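Ribulose bisphosphate carboxylase (Hyperthermus butylicus DSM 5456, PDB 6HUN) probably catalyses the addition of CO2 and water to ribulose 1,5-bisphosphate, giving two molecules of 3-phosphoglycerate in an archaeal AMP degradation pathway. Local coordinates at residues Tyr26-Asp31 against Gly69-Leu74; Ala43-Thr48 against Val101-Pro106; Asp139-Pro144 against Glu367-Asn372. All blocks are in the same frame, centred on the assembly; numbering follows the deposited sequence.

In the fold
Interactions 1 and 2 lie in the N-terminal domain, and interaction 3 joins that domain to the catalytic TIM-barrel domain. Along the chain the segments of interactions 1 and 2 alternate, and both contacts are complete before interaction 3 begins. Centre to centre, interaction 2 is about 17 Å from interaction 1 and about 16 Å from interaction 3, while 1 and 3 are about 28 Å apart. Interactions 2 and 3 share a sheet, since strands 41-49 and 132-141 are neighbours in it, with Val44 N 3.0 Å from Asp139 O. The three thus run from a contact next to the second subunit, through the N-terminal sheet, to the join between the two domains.

Interaction 1 (Tyr26-Asp31 against Gly69-Leu74); sequences YLEFVD and GTWTTL
The methyl of Thr70 sits beside two aromatic rings of the 26-31 turn. Its CG2 comes to 3.8 Å from Tyr26 CE1, with the two side chains crossing at about a right angle, and lies 4.3 Å from Phe29 CE1. Thr70 CG2 is set opposite its own carbonyl carbon, a torsion that turns the methyl rather than the hydroxyl toward these rings. It meets both rings obliquely. Further along, Glu28 OE2 lies 4.4 Å from Trp71 CZ3, a loose approach at the margin of the contact.

Polar atoms play a smaller part. Phe29 CZ is 3.4 Å from Gly69 O, a carbonyl that is buried here and has no hydrogen-bonding partner in the model. Within the 26-31 turn, a short 3-10 segment is closed by Val30 N to Leu27 O at 3.2 Å and by a weak bond from Phe29 N to Tyr26 O. The charge of Glu28 is answered from outside, by a salt bridge to Lys85, whose ammonium also makes a cation-pi contact with Phe29. The Phe29 side chain also packs on Ala63 and Ala64 of helix 55-65.

The 69-74 loop also reaches the second subunit: Thr70 packs on Lys177 of that chain, the predicted proton acceptor, and Trp71 on its Pro178. This is consistent with the Rubisco large-chain dimer, in which a loop of one N-terminal domain borders the active site in the partner's barrel.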
loop_
_atom_site.group_PDB
_atom_site.type_symbol
_atom_site.label_atom_id
_atom_site.label_comp_id
_atom_site.label_asym_id
_atom_site.label_seq_id
_atom_site.Cartn_x
_atom_site.Cartn_y
_atom_site.Cartn_z
ATOM N N TYR A 26 -5.443 18.488 -23.339
ATOM C CA TYR A 26 -4.409 18.258 -22.346
ATOM C C TYR A 26 -3.244 19.227 -22.477
ATOM O O TYR A 26 -2.396 19.263 -21.574
ATOM C CB TYR A 26 -3.936 16.802 -22.439
ATOM C CG TYR A 26 -5.021 15.805 -22.077
ATOM C CD1 TYR A 26 -5.473 15.711 -20.777
ATOM C CD2 TYR A 26 -5.612 14.988 -23.044
ATOM C CE1 TYR A 26 -6.463 14.812 -20.429
ATOM C CE2 TYR A 26 -6.612 14.094 -22.717
ATOM C CZ TYR A 26 -7.041 14.017 -21.413
ATOM O OH TYR A 26 -8.014 13.138 -21.045
ATOM N N LEU A 27 -3.195 20.013 -23.573
ATOM C CA LEU A 27 -2.232 21.107 -23.702
ATOM C C LEU A 27 -2.491 22.185 -22.658
ATOM O O LEU A 27 -1.571 22.900 -22.257
ATOM C CB LEU A 27 -2.275 21.726 -25.127
ATOM C CG LEU A 27 -3.266 22.811 -25.634
ATOM C CD1 LEU A 27 -2.777 24.284 -25.445
ATOM C CD2 LEU A 27 -3.655 22.664 -27.128
ATOM N N GLU A 28 -3.735 22.302 -22.211
ATOM C CA GLU A 28 -4.140 23.287 -21.214
ATOM C C GLU A 28 -3.456 23.084 -19.858
ATOM O O GLU A 28 -3.475 23.999 -19.017
ATOM C CB GLU A 28 -5.673 23.220 -21.115
ATOM C CG GLU A 28 -6.289 23.428 -19.743
ATOM C CD GLU A 28 -7.777 23.760 -19.781
ATOM O OE1 GLU A 28 -8.398 23.637 -20.873
ATOM O OE2 GLU A 28 -8.315 24.165 -18.714
ATOM N N PHE A 29 -2.812 21.939 -19.638
ATOM C CA PHE A 29 -2.170 21.659 -18.355
ATOM C C PHE A 29 -0.657 21.763 -18.408
ATOM O O PHE A 29 0.003 21.445 -17.417
ATOM C CB PHE A 29 -2.576 20.262 -17.847
ATOM C CG PHE A 29 -4.038 20.159 -17.493
ATOM C CD1 PHE A 29 -4.995 19.985 -18.481
ATOM C CD2 PHE A 29 -4.453 20.276 -16.172
ATOM C CE1 PHE A 29 -6.347 19.918 -18.181
ATOM C CE2 PHE A 29 -5.799 20.199 -15.858
ATOM C CZ PHE A 29 -6.760 20.023 -16.880
ATOM N N VAL A 30 -0.100 22.178 -19.542
ATOM C CA VAL A 30 1.333 22.298 -19.773
ATOM C C VAL A 30 1.637 23.769 -19.984
ATOM O O VAL A 30 0.838 24.471 -20.606
ATOM C CB VAL A 30 1.767 21.473 -20.998
ATOM C CG1 VAL A 30 3.263 21.475 -21.141
ATOM C CG2 VAL A 30 1.260 20.039 -20.875
ATOM N N ASP A 31 2.780 24.237 -19.463
ATOM C CA ASP A 31 3.165 25.651 -19.557
ATOM C C ASP A 31 4.616 25.844 -19.170
ATOM O O ASP A 31 4.911 26.112 -18.007
ATOM C CB ASP A 31 2.287 26.497 -18.649
ATOM C CG ASP A 31 2.547 28.000 -18.794
ATOM O OD1 ASP A 31 3.571 28.394 -19.399
ATOM O OD2 ASP A 31 1.699 28.775 -18.302
ATOM N N GLY A 69 -9.012 16.757 -13.266
ATOM C CA GLY A 69 -9.623 16.104 -14.413
ATOM C C GLY A 69 -9.906 17.073 -15.558
ATOM O O GLY A 69 -9.331 18.161 -15.684
ATOM N N THR A 70 -10.851 16.679 -16.392
ATOM C CA THR A 70 -11.210 17.472 -17.558
ATOM C C THR A 70 -12.710 17.730 -17.572
ATOM O O THR A 70 -13.487 17.167 -16.797
ATOM C CB THR A 70 -10.805 16.757 -18.857
ATOM O OG1 THR A 70 -10.997 15.346 -18.683
ATOM C CG2 THR A 70 -9.345 17.028 -19.200
ATOM N N TRP A 71 -13.125 18.573 -18.484
ATOM C CA TRP A 71 -14.553 18.651 -18.751
ATOM C C TRP A 71 -14.747 18.861 -20.239
ATOM O O TRP A 71 -13.880 19.420 -20.921
ATOM C CB TRP A 71 -15.229 19.766 -17.927
ATOM C CG TRP A 71 -15.322 21.107 -18.612
ATOM C CD1 TRP A 71 -16.273 21.513 -19.496
ATOM C CD2 TRP A 71 -14.418 22.210 -18.461
ATOM N NE1 TRP A 71 -16.022 22.801 -19.906
ATOM C CE2 TRP A 71 -14.888 23.252 -19.286
ATOM C CE3 TRP A 71 -13.251 22.414 -17.715
ATOM C CZ2 TRP A 71 -14.243 24.489 -19.382
ATOM C CZ3 TRP A 71 -12.613 23.657 -17.815
ATOM C CH2 TRP A 71 -13.111 24.671 -18.641
ATOM N N THR A 72 -15.890 18.390 -20.740
ATOM C CA THR A 72 -16.308 18.671 -22.109
ATOM C C THR A 72 -17.262 19.860 -22.139
ATOM O O THR A 72 -16.933 20.900 -22.718
ATOM C CB THR A 72 -16.951 17.430 -22.763
ATOM O OG1 THR A 72 -18.311 17.283 -22.326
ATOM C CG2 THR A 72 -16.158 16.150 -22.435
ATOM N N THR A 73 -18.426 19.736 -21.490
ATOM C CA THR A 73 -19.387 20.832 -21.346
ATOM C C THR A 73 -19.707 21.004 -19.863
ATOM O O THR A 73 -19.609 20.056 -19.080
ATOM C CB THR A 73 -20.678 20.584 -22.177
ATOM O OG1 THR A 73 -21.382 21.816 -22.359
ATOM C CG2 THR A 73 -21.587 19.577 -21.489
ATOM N N LEU A 74 -20.049 22.226 -19.465
ATOM C CA LEU A 74 -20.290 22.541 -18.060
ATOM C C LEU A 74 -21.776 22.796 -17.839
ATOM O O LEU A 74 -22.325 23.764 -18.374
ATOM C CB LEU A 74 -19.486 23.760 -17.619
ATOM C CG LEU A 74 -18.083 23.477 -17.109
ATOM C CD1 LEU A 74 -17.397 24.771 -16.706
ATOM C CD2 LEU A 74 -18.138 22.460 -15.978
#

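Interaction 2 (Ala43-Thr48 against Val101-Pro106); sequences AVFRVT and VWVAYP
An antiparallel strand pair inside the sheet of the N-terminal domain brings Ala43, Val44 and Phe45 against Val103, Trp102 and Val101, with the short strand axes 4.7 Å apart at closest and their directions 146° apart. Ala43 with Val103 and Phe45 with Val101 are hydrogen-bonded pairs. Each exchanges two bonds, Ala43 N to Val103 O and Val103 N to Ala43 O both being 2.9 Å, and all four are close to straight. Between them, Val44 and Trp102 form the non-hydrogen-bonded pair, where CA-H groups point at carbonyls, as from Trp102 CA to Ala43 O at 3.4 Å.

On the face bearing Val44, that residue's CG2 stands opposite its own backbone N and so lies over the indole of Trp102, 4.1 Å from the centroid of the five-membered ring in a CH-pi contact. The reverse face is more crowded. Phe45 presents its ring edge to Val103, with Phe45 CE2 3.6 Å from Val103 CG2, and Phe45 CZ meets Tyr105 OH at 3.4 Å. Ala43 CB touches the Tyr105 ring edge, and Val47 CG2 meets Val101 CG2 at 3.7 Å.

Helix 55-65 covers this second face, Ile62 packing on Phe45 and Val47 and Ala59 on Val101, while Ser66 takes up the Tyr105 hydroxyl in a hydrogen bond. Strands 87-93 and 132-141 flank the pair within the sheet, the former placing Arg90 in cation-pi contact with Trp102.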
loop_
_atom_site.group_PDB
_atom_site.type_symbol
_atom_site.label_atom_id
_atom_site.label_comp_id
_atom_site.label_asym_id
_atom_site.label_seq_id
_atom_site.Cartn_x
_atom_site.Cartn_y
_atom_site.Cartn_z
ATOM N N ALA A 43 5.828 18.011 -7.825
ATOM C CA ALA A 43 6.193 16.597 -8.024
ATOM C C ALA A 43 7.159 16.502 -9.200
ATOM O O ALA A 43 6.948 17.161 -10.222
ATOM C CB ALA A 43 4.948 15.735 -8.317
ATOM N N VAL A 44 8.167 15.629 -9.103
ATOM C CA VAL A 44 9.016 15.302 -10.234
ATOM C C VAL A 44 8.815 13.828 -10.596
ATOM O O VAL A 44 8.961 12.926 -9.747
ATOM C CB VAL A 44 10.487 15.664 -9.994
ATOM C CG1 VAL A 44 10.986 15.084 -8.688
ATOM C CG2 VAL A 44 11.301 15.194 -11.184
ATOM N N PHE A 45 8.374 13.610 -11.821
ATOM C CA PHE A 45 7.994 12.297 -12.336
ATOM C C PHE A 45 9.011 11.897 -13.384
ATOM O O PHE A 45 9.462 12.738 -14.157
ATOM C CB PHE A 45 6.607 12.310 -13.014
ATOM C CG PHE A 45 5.467 12.701 -12.116
ATOM C CD1 PHE A 45 4.925 11.798 -11.197
ATOM C CD2 PHE A 45 4.852 13.925 -12.255
ATOM C CE1 PHE A 45 3.806 12.194 -10.405
ATOM C CE2 PHE A 45 3.799 14.299 -11.474
ATOM C CZ PHE A 45 3.269 13.424 -10.519
ATOM N N ARG A 46 9.314 10.610 -13.461
ATOM C CA ARG A 46 10.060 10.081 -14.600
ATOM C C ARG A 46 9.065 9.356 -15.510
ATOM O O ARG A 46 8.463 8.360 -15.097
ATOM C CB ARG A 46 11.171 9.147 -14.112
ATOM C CG ARG A 46 11.946 8.575 -15.316
ATOM C CD ARG A 46 13.130 7.686 -14.794
ATOM N NE ARG A 46 14.020 7.307 -15.901
ATOM C CZ ARG A 46 15.218 6.758 -15.704
ATOM N NH1 ARG A 46 15.646 6.530 -14.461
ATOM N NH2 ARG A 46 16.005 6.457 -16.755
ATOM N N VAL A 47 8.853 9.883 -16.711
ATOM C CA VAL A 47 7.703 9.532 -17.551
ATOM C C VAL A 47 8.234 8.885 -18.810
ATOM O O VAL A 47 9.065 9.483 -19.519
ATOM C CB VAL A 47 6.856 10.770 -17.924
ATOM C CG1 VAL A 47 5.634 10.392 -18.772
ATOM C CG2 VAL A 47 6.466 11.589 -16.644
ATOM N N THR A 48 7.744 7.687 -19.090
ATOM C CA THR A 48 7.952 6.992 -20.353
ATOM C C THR A 48 6.620 6.951 -21.105
ATOM O O THR A 48 5.733 6.129 -20.779
ATOM C CB THR A 48 8.489 5.581 -20.137
ATOM O OG1 THR A 48 9.699 5.628 -19.368
ATOM C CG2 THR A 48 8.763 4.911 -21.497
ATOM N N VAL A 101 9.636 15.167 -15.602
ATOM C CA VAL A 101 8.602 16.170 -15.726
ATOM C C VAL A 101 8.333 16.744 -14.350
ATOM O O VAL A 101 8.000 16.007 -13.417
ATOM C CB VAL A 101 7.296 15.611 -16.331
ATOM C CG1 VAL A 101 6.253 16.738 -16.425
ATOM C CG2 VAL A 101 7.550 15.000 -17.692
ATOM N N TRP A 102 8.399 18.061 -14.230
ATOM C CA TRP A 102 7.994 18.721 -13.004
ATOM C C TRP A 102 6.575 19.220 -13.156
ATOM O O TRP A 102 6.249 19.930 -14.124
ATOM C CB TRP A 102 8.904 19.913 -12.654
ATOM C CG TRP A 102 10.303 19.541 -12.258
ATOM C CD1 TRP A 102 10.850 19.628 -11.007
ATOM C CD2 TRP A 102 11.347 19.057 -13.116
ATOM N NE1 TRP A 102 12.146 19.223 -11.037
ATOM C CE2 TRP A 102 12.482 18.867 -12.317
ATOM C CE3 TRP A 102 11.432 18.766 -14.478
ATOM C CZ2 TRP A 102 13.690 18.388 -12.836
ATOM C CZ3 TRP A 102 12.608 18.301 -14.988
ATOM C CH2 TRP A 102 13.732 18.121 -14.176
ATOM N N VAL A 103 5.755 18.920 -12.165
ATOM C CA VAL A 103 4.362 19.339 -12.128
ATOM C C VAL A 103 4.146 20.116 -10.844
ATOM O O VAL A 103 4.532 19.663 -9.763
ATOM C CB VAL A 103 3.390 18.140 -12.211
ATOM C CG1 VAL A 103 1.907 18.642 -12.292
ATOM C CG2 VAL A 103 3.709 17.310 -13.401
ATOM N N ALA A 104 3.539 21.289 -10.964
ATOM C CA ALA A 104 3.213 22.123 -9.823
ATOM C C ALA A 104 1.721 21.999 -9.504
ATOM O O ALA A 104 0.873 22.019 -10.414
ATOM C CB ALA A 104 3.586 23.602 -10.122
ATOM N N TYR A 105 1.414 21.891 -8.204
ATOM C CA TYR A 105 0.069 21.609 -7.666
ATOM C C TYR A 105 -0.317 22.666 -6.640
ATOM O O TYR A 105 0.354 22.777 -5.597
ATOM C CB TYR A 105 -0.015 20.242 -6.950
ATOM C CG TYR A 105 0.193 19.036 -7.829
ATOM C CD1 TYR A 105 1.456 18.566 -8.076
ATOM C CD2 TYR A 105 -0.882 18.376 -8.421
ATOM C CE1 TYR A 105 1.674 17.501 -8.890
ATOM C CE2 TYR A 105 -0.682 17.279 -9.256
ATOM C CZ TYR A 105 0.619 16.831 -9.466
ATOM O OH TYR A 105 0.848 15.747 -10.289
ATOM N N PRO A 106 -1.460 23.333 -6.795
ATOM C CA PRO A 106 -1.957 24.217 -5.725
ATOM C C PRO A 106 -2.250 23.454 -4.442
ATOM O O PRO A 106 -2.787 22.348 -4.473
ATOM C CB PRO A 106 -3.247 24.790 -6.319
ATOM C CG PRO A 106 -3.288 24.352 -7.748
ATOM C CD PRO A 106 -2.452 23.130 -7.856
#

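Interaction 3 (Asp139-Pro144 against Glu367-Asn372); sequences DVYFPP and EQPWSN
Gln368 reads the backbone of Phe142 with both ends of its side-chain amide. Phe142 N donates to Gln368 OE1 at 3.0 Å, in the carbonyl plane on a lone pair, and Gln368 NE2 returns a bond to Phe142 O at 3.0 Å. Both are nearly straight, with N-H...O angles of 175°, and the acceptor Phe142 O lies almost in the amide plane. The pairing imitates a hydrogen-bonded residue pair of an antiparallel sheet, a side-chain amide standing in for the partner residue, just where strand 132-141 gives way to loop. A bend at chi2 (72°) turns the amide to meet Phe142, and a further bond from Gln368 NE2 to Pro369 O, 2.8 Å, helps fix its rotation.

Tyr141 packs alongside. The ring plane and the Gln368 amide plane are about 10° apart, and Tyr141 CD1 makes a close contact with a backbone carbonyl, 3.3 Å from Glu367 O, which meets the ring obliquely. The apolar contact is at the ring edge, where Tyr141 CE1 reaches Pro369 CD at 4.1 Å. The Tyr141 hydroxyl bonds to Lys38 O, beyond the contact. On the catalytic-domain side, the CG of Gln368 sits over one face of the Trp370 ring.

A positive charge comes from helix 312-322: Lys317 NZ bonds to Gln368 OE1 and Val140 O and makes a salt bridge with Asp139 OD1. With an alanine in place of Gln368, the buried N-H and C=O of Phe142 would probably lose their mates and Lys317 one of its acceptors.

Each amide end of Gln368 thus makes two bonds, its oxygen receiving two and its nitrogen giving two. The lysine is likely to polarise the amide oxygen further, and within these two segments the link between the domains rests on directed hydrogen bonds, with one apolar side-chain contact beside them.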
loop_
_atom_site.group_PDB
_atom_site.type_symbol
_atom_site.label_atom_id
_atom_site.label_comp_id
_atom_site.label_asym_id
_atom_site.label_seq_id
_atom_site.Cartn_x
_atom_site.Cartn_y
_atom_site.Cartn_z
ATOM N N ASP A 139 10.199 12.366 -6.453
ATOM C CA ASP A 139 10.249 13.193 -5.270
ATOM C C ASP A 139 9.072 14.159 -5.317
ATOM O O ASP A 139 8.527 14.448 -6.380
ATOM C CB ASP A 139 11.575 13.995 -5.228
ATOM C CG ASP A 139 11.878 14.555 -3.827
ATOM O OD1 ASP A 139 11.092 14.261 -2.878
ATOM O OD2 ASP A 139 12.945 15.211 -3.686
ATOM N N VAL A 140 8.762 14.730 -4.159
ATOM C CA VAL A 140 7.683 15.724 -4.058
ATOM C C VAL A 140 8.163 16.721 -3.049
ATOM O O VAL A 140 8.620 16.322 -1.973
ATOM C CB VAL A 140 6.336 15.107 -3.614
ATOM C CG1 VAL A 140 5.274 16.211 -3.465
ATOM C CG2 VAL A 140 5.836 14.116 -4.676
ATOM N N TYR A 141 8.068 18.007 -3.424
ATOM C CA TYR A 141 8.399 19.115 -2.550
ATOM C C TYR A 141 7.116 19.526 -1.863
ATOM O O TYR A 141 6.099 19.779 -2.540
ATOM C CB TYR A 141 8.938 20.285 -3.356
ATOM C CG TYR A 141 8.766 21.611 -2.600
ATOM C CD1 TYR A 141 9.623 21.923 -1.567
ATOM C CD2 TYR A 141 7.736 22.486 -2.895
ATOM C CE1 TYR A 141 9.515 23.148 -0.846
ATOM C CE2 TYR A 141 7.584 23.744 -2.156
ATOM C CZ TYR A 141 8.490 24.023 -1.138
ATOM O OH TYR A 141 8.420 25.182 -0.391
ATOM N N PHE A 142 7.163 19.584 -0.532
ATOM C CA PHE A 142 6.023 19.985 0.277
ATOM C C PHE A 142 6.271 21.394 0.796
ATOM O O PHE A 142 7.278 21.601 1.484
ATOM C CB PHE A 142 5.809 19.026 1.437
ATOM C CG PHE A 142 5.445 17.648 0.980
ATOM C CD1 PHE A 142 4.179 17.413 0.487
ATOM C CD2 PHE A 142 6.369 16.657 0.944
ATOM C CE1 PHE A 142 3.827 16.140 0.018
ATOM C CE2 PHE A 142 6.011 15.359 0.505
ATOM C CZ PHE A 142 4.757 15.133 0.034
ATOM N N PRO A 143 5.413 22.371 0.502
ATOM C CA PRO A 143 5.636 23.756 1.060
ATOM C C PRO A 143 5.300 23.814 2.534
ATOM O O PRO A 143 4.543 22.980 3.044
ATOM C CB PRO A 143 4.683 24.630 0.245
ATOM C CG PRO A 143 3.587 23.739 -0.175
ATOM C CD PRO A 143 4.218 22.325 -0.372
ATOM N N PRO A 144 5.820 24.833 3.262
ATOM C CA PRO A 144 5.643 24.862 4.714
ATOM C C PRO A 144 4.204 24.773 5.164
ATOM O O PRO A 144 3.933 24.169 6.195
ATOM C CB PRO A 144 6.266 26.231 5.114
ATOM C CG PRO A 144 7.262 26.496 4.079
ATOM C CD PRO A 144 6.762 25.854 2.786
ATOM N N GLU A 367 14.776 20.394 -3.396
ATOM C CA GLU A 367 15.148 20.985 -2.114
ATOM C C GLU A 367 13.952 20.863 -1.168
ATOM O O GLU A 367 12.809 20.956 -1.615
ATOM C CB GLU A 367 15.582 22.436 -2.377
ATOM C CG GLU A 367 15.344 23.397 -1.284
ATOM C CD GLU A 367 15.774 24.788 -1.687
ATOM O OE1 GLU A 367 16.862 24.943 -2.304
ATOM O OE2 GLU A 367 14.992 25.722 -1.417
ATOM N N GLN A 368 14.201 20.609 0.153
ATOM C CA GLN A 368 13.120 20.388 1.124
ATOM C C GLN A 368 13.524 20.881 2.523
ATOM O O GLN A 368 14.267 20.188 3.229
ATOM C CB GLN A 368 12.702 18.910 1.187
ATOM C CG GLN A 368 11.606 18.686 2.236
ATOM C CD GLN A 368 10.269 19.257 1.775
ATOM O OE1 GLN A 368 9.642 18.712 0.843
ATOM N NE2 GLN A 368 9.825 20.313 2.401
ATOM N N PRO A 369 13.012 22.040 2.979
ATOM C CA PRO A 369 13.131 22.372 4.410
ATOM C C PRO A 369 12.164 21.533 5.236
ATOM O O PRO A 369 11.095 21.122 4.778
ATOM C CB PRO A 369 12.771 23.877 4.488
ATOM C CG PRO A 369 12.288 24.289 3.095
ATOM C CD PRO A 369 12.118 22.979 2.275
ATOM N N TRP A 370 12.557 21.249 6.466
ATOM C CA TRP A 370 11.767 20.375 7.330
ATOM C C TRP A 370 11.346 21.115 8.592
ATOM O O TRP A 370 11.341 20.556 9.693
ATOM C CB TRP A 370 12.563 19.118 7.690
ATOM C CG TRP A 370 12.672 18.113 6.609
ATOM C CD1 TRP A 370 13.720 17.903 5.781
ATOM C CD2 TRP A 370 11.693 17.141 6.287
ATOM N NE1 TRP A 370 13.476 16.853 4.936
ATOM C CE2 TRP A 370 12.218 16.363 5.220
ATOM C CE3 TRP A 370 10.397 16.879 6.760
ATOM C CZ2 TRP A 370 11.509 15.334 4.643
ATOM C CZ3 TRP A 370 9.707 15.799 6.180
ATOM C CH2 TRP A 370 10.269 15.060 5.147
ATOM N N SER A 371 11.049 22.404 8.453
ATOM C CA SER A 371 10.659 23.186 9.619
ATOM C C SER A 371 9.564 22.470 10.413
ATOM O O SER A 371 8.583 21.993 9.824
ATOM C CB SER A 371 10.172 24.548 9.129
ATOM O OG SER A 371 10.454 25.524 10.084
ATOM N N ASN A 372 9.782 22.301 11.727
ATOM C CA ASN A 372 8.825 21.653 12.635
ATOM C C ASN A 372 8.639 20.139 12.416
ATOM O O ASN A 372 7.581 19.589 12.740
ATOM C CB ASN A 372 7.450 22.322 12.547
ATOM C CG ASN A 372 7.542 23.806 12.798
ATOM O OD1 ASN A 372 6.998 24.613 12.041
ATOM N ND2 ASN A 372 8.296 24.173 13.826
#